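Local coordinates for protein bacteriocin (Brevibacillus sp. SKDU10, PDB 6LWZ) that probably kills or inhibits other bacteria as a secreted, defensin-like antimicrobial peptide of the laterosporulin family, at residues A[16-21]-A[28-33]. Numbering follows the deposited sequence.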
loop_
_atom_site.group_PDB
_atom_site.type_symbol
_atom_site.label_atom_id
_atom_site.label_comp_id
_atom_site.label_asym_id
_atom_site.label_seq_id
_atom_site.Cartn_x
_atom_site.Cartn_y
_atom_site.Cartn_z
ATOM N N LYS A 16 -5.194 -2.394 0.264
ATOM C CA LYS A 16 -6.378 -1.647 0.672
ATOM C C LYS A 16 -6.682 -0.568 -0.358
ATOM O O LYS A 16 -5.900 0.361 -0.542
ATOM C CB LYS A 16 -6.156 -1.019 2.047
ATOM C CG LYS A 16 -6.184 -2.024 3.189
ATOM C CD LYS A 16 -5.255 -1.627 4.326
ATOM C CE LYS A 16 -5.317 -2.627 5.472
ATOM N NZ LYS A 16 -4.316 -2.349 6.543
ATOM N N ASP A 17 -7.821 -0.714 -1.028
ATOM C CA ASP A 17 -8.277 0.233 -2.038
ATOM C C ASP A 17 -8.957 1.420 -1.369
ATOM O O ASP A 17 -9.816 1.240 -0.505
ATOM C CB ASP A 17 -9.245 -0.456 -2.997
ATOM C CG ASP A 17 -9.697 0.448 -4.120
ATOM O OD1 ASP A 17 -10.346 1.480 -3.841
ATOM O OD2 ASP A 17 -9.413 0.120 -5.290
ATOM N N LYS A 18 -8.575 2.625 -1.785
ATOM C CA LYS A 18 -9.018 3.861 -1.136
ATOM C C LYS A 18 -9.874 4.759 -2.012
ATOM O O LYS A 18 -10.429 5.743 -1.528
ATOM C CB LYS A 18 -7.807 4.671 -0.704
ATOM C CG LYS A 18 -6.843 3.939 0.198
ATOM C CD LYS A 18 -7.506 3.454 1.472
ATOM C CE LYS A 18 -6.450 2.930 2.426
ATOM N NZ LYS A 18 -6.950 2.771 3.808
ATOM N N GLY A 19 -9.975 4.446 -3.295
ATOM C CA GLY A 19 -10.742 5.284 -4.200
ATOM C C GLY A 19 -9.935 6.486 -4.655
ATOM O O GLY A 19 -8.726 6.385 -4.871
ATOM N N CYS A 20 -10.599 7.631 -4.777
ATOM C CA CYS A 20 -10.015 8.780 -5.459
ATOM C C CYS A 20 -9.014 9.522 -4.596
ATOM O O CYS A 20 -9.345 9.960 -3.498
ATOM C CB CYS A 20 -11.107 9.748 -5.890
ATOM S SG CYS A 20 -10.656 10.684 -7.356
ATOM N N HIS A 21 -7.793 9.677 -5.096
ATOM C CA HIS A 21 -6.797 10.451 -4.370
ATOM C C HIS A 21 -7.178 11.929 -4.448
ATOM O O HIS A 21 -7.543 12.428 -5.514
ATOM C CB HIS A 21 -5.400 10.229 -4.935
ATOM C CG HIS A 21 -4.306 10.509 -3.953
ATOM N ND1 HIS A 21 -3.751 11.759 -3.791
ATOM C CD2 HIS A 21 -3.658 9.697 -3.084
ATOM C CE1 HIS A 21 -2.807 11.706 -2.870
ATOM N NE2 HIS A 21 -2.729 10.467 -2.424
ATOM N N TYR A 28 -6.383 4.913 -6.190
ATOM C CA TYR A 28 -5.172 4.393 -5.564
ATOM C C TYR A 28 -5.457 3.314 -4.519
ATOM O O TYR A 28 -6.562 3.216 -3.974
ATOM C CB TYR A 28 -4.328 5.534 -4.954
ATOM C CG TYR A 28 -4.889 6.094 -3.667
ATOM C CD1 TYR A 28 -6.036 6.873 -3.676
ATOM C CD2 TYR A 28 -4.280 5.836 -2.442
ATOM C CE1 TYR A 28 -6.562 7.391 -2.509
ATOM C CE2 TYR A 28 -4.800 6.353 -1.263
ATOM C CZ TYR A 28 -5.941 7.129 -1.307
ATOM O OH TYR A 28 -6.486 7.635 -0.156
ATOM N N LYS A 29 -4.437 2.499 -4.271
ATOM C CA LYS A 29 -4.475 1.463 -3.246
ATOM C C LYS A 29 -3.288 1.657 -2.330
ATOM O O LYS A 29 -2.175 1.879 -2.805
ATOM C CB LYS A 29 -4.396 0.070 -3.873
ATOM C CG LYS A 29 -5.482 -0.209 -4.895
ATOM C CD LYS A 29 -5.298 -1.567 -5.551
ATOM C CE LYS A 29 -6.192 -1.704 -6.768
ATOM N NZ LYS A 29 -6.133 -3.071 -7.336
ATOM N N GLN A 30 -3.527 1.598 -1.026
ATOM C CA GLN A 30 -2.445 1.586 -0.057
ATOM C C GLN A 30 -2.006 0.144 0.135
ATOM O O GLN A 30 -2.837 -0.720 0.395
ATOM C CB GLN A 30 -2.890 2.179 1.280
ATOM C CG GLN A 30 -3.209 3.666 1.239
ATOM C CD GLN A 30 -1.977 4.539 1.101
ATOM O OE1 GLN A 30 -1.218 4.422 0.135
ATOM N NE2 GLN A 30 -1.782 5.435 2.064
ATOM N N VAL A 31 -0.705 -0.100 -0.003
ATOM C CA VAL A 31 -0.135 -1.435 0.097
ATOM C C VAL A 31 0.658 -1.551 1.392
ATOM O O VAL A 31 1.527 -0.725 1.680
ATOM C CB VAL A 31 0.789 -1.750 -1.103
ATOM C CG1 VAL A 31 1.355 -3.166 -1.016
ATOM C CG2 VAL A 31 0.042 -1.573 -2.410
ATOM N N TYR A 32 0.353 -2.589 2.160
ATOM C CA TYR A 32 1.059 -2.895 3.398
ATOM C C TYR A 32 1.704 -4.266 3.281
ATOM O O TYR A 32 1.251 -5.112 2.504
ATOM C CB TYR A 32 0.084 -2.892 4.579
ATOM C CG TYR A 32 -0.273 -1.513 5.088
ATOM C CD1 TYR A 32 -1.082 -0.666 4.343
ATOM C CD2 TYR A 32 0.192 -1.063 6.325
ATOM C CE1 TYR A 32 -1.415 0.600 4.804
ATOM C CE2 TYR A 32 -0.132 0.201 6.800
ATOM C CZ TYR A 32 -0.935 1.033 6.036
ATOM O OH TYR A 32 -1.263 2.291 6.493
ATOM N N VAL A 33 2.766 -4.468 4.054
ATOM C CA VAL A 33 3.392 -5.782 4.206
ATOM C C VAL A 33 3.051 -6.312 5.588
ATOM O O VAL A 33 3.153 -5.586 6.581
ATOM C CB VAL A 33 4.941 -5.761 4.042
ATOM C CG1 VAL A 33 5.342 -5.039 2.773
ATOM C CG2 VAL A 33 5.632 -5.117 5.233
HETATM O O HOH W 1 -9.425 7.804 -0.191
#
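With CG lodged between its backbone N and carbonyl carbon (chi1 75°), Y28 lays its ring over the facing strand, where K18 and H21 take opposite faces. K18 CB lies over one face, offset toward the rim and 3.1 Å from Y28 CZ, in a CH-pi contact; the bend at chi2 (-59°) turns the rest of the chain so that CE meets Q30 CG, 3.5 Å away. H21 comes edge-on over the other face, CD2 above the ring centre, in a T-shaped stack with centroids 4.7 Å apart. Its ND1 accepts from the backbone N of V23 and E24, which steadies the imidazole. A water donates to K18 O and also hydrogen-bonds Y28 OH. Farther along, K16 NZ sits over the face of Y32, 4.4 Å from the ring centroid, a cation-pi contact. The backbones pair as an antiparallel hairpin: K16 and Q30 exchange two bonds, K16 N to Q30 O being 2.9 Å, and K18 N reaches Y28 O at 3.0 Å. This hairpin forms two of the three strands of the defensin-like sheet, and the C20–C51 disulfide ties its turn end to the C-terminal tail. On this sheet surface, Y32's electron-rich face probably stabilises the K16 charge.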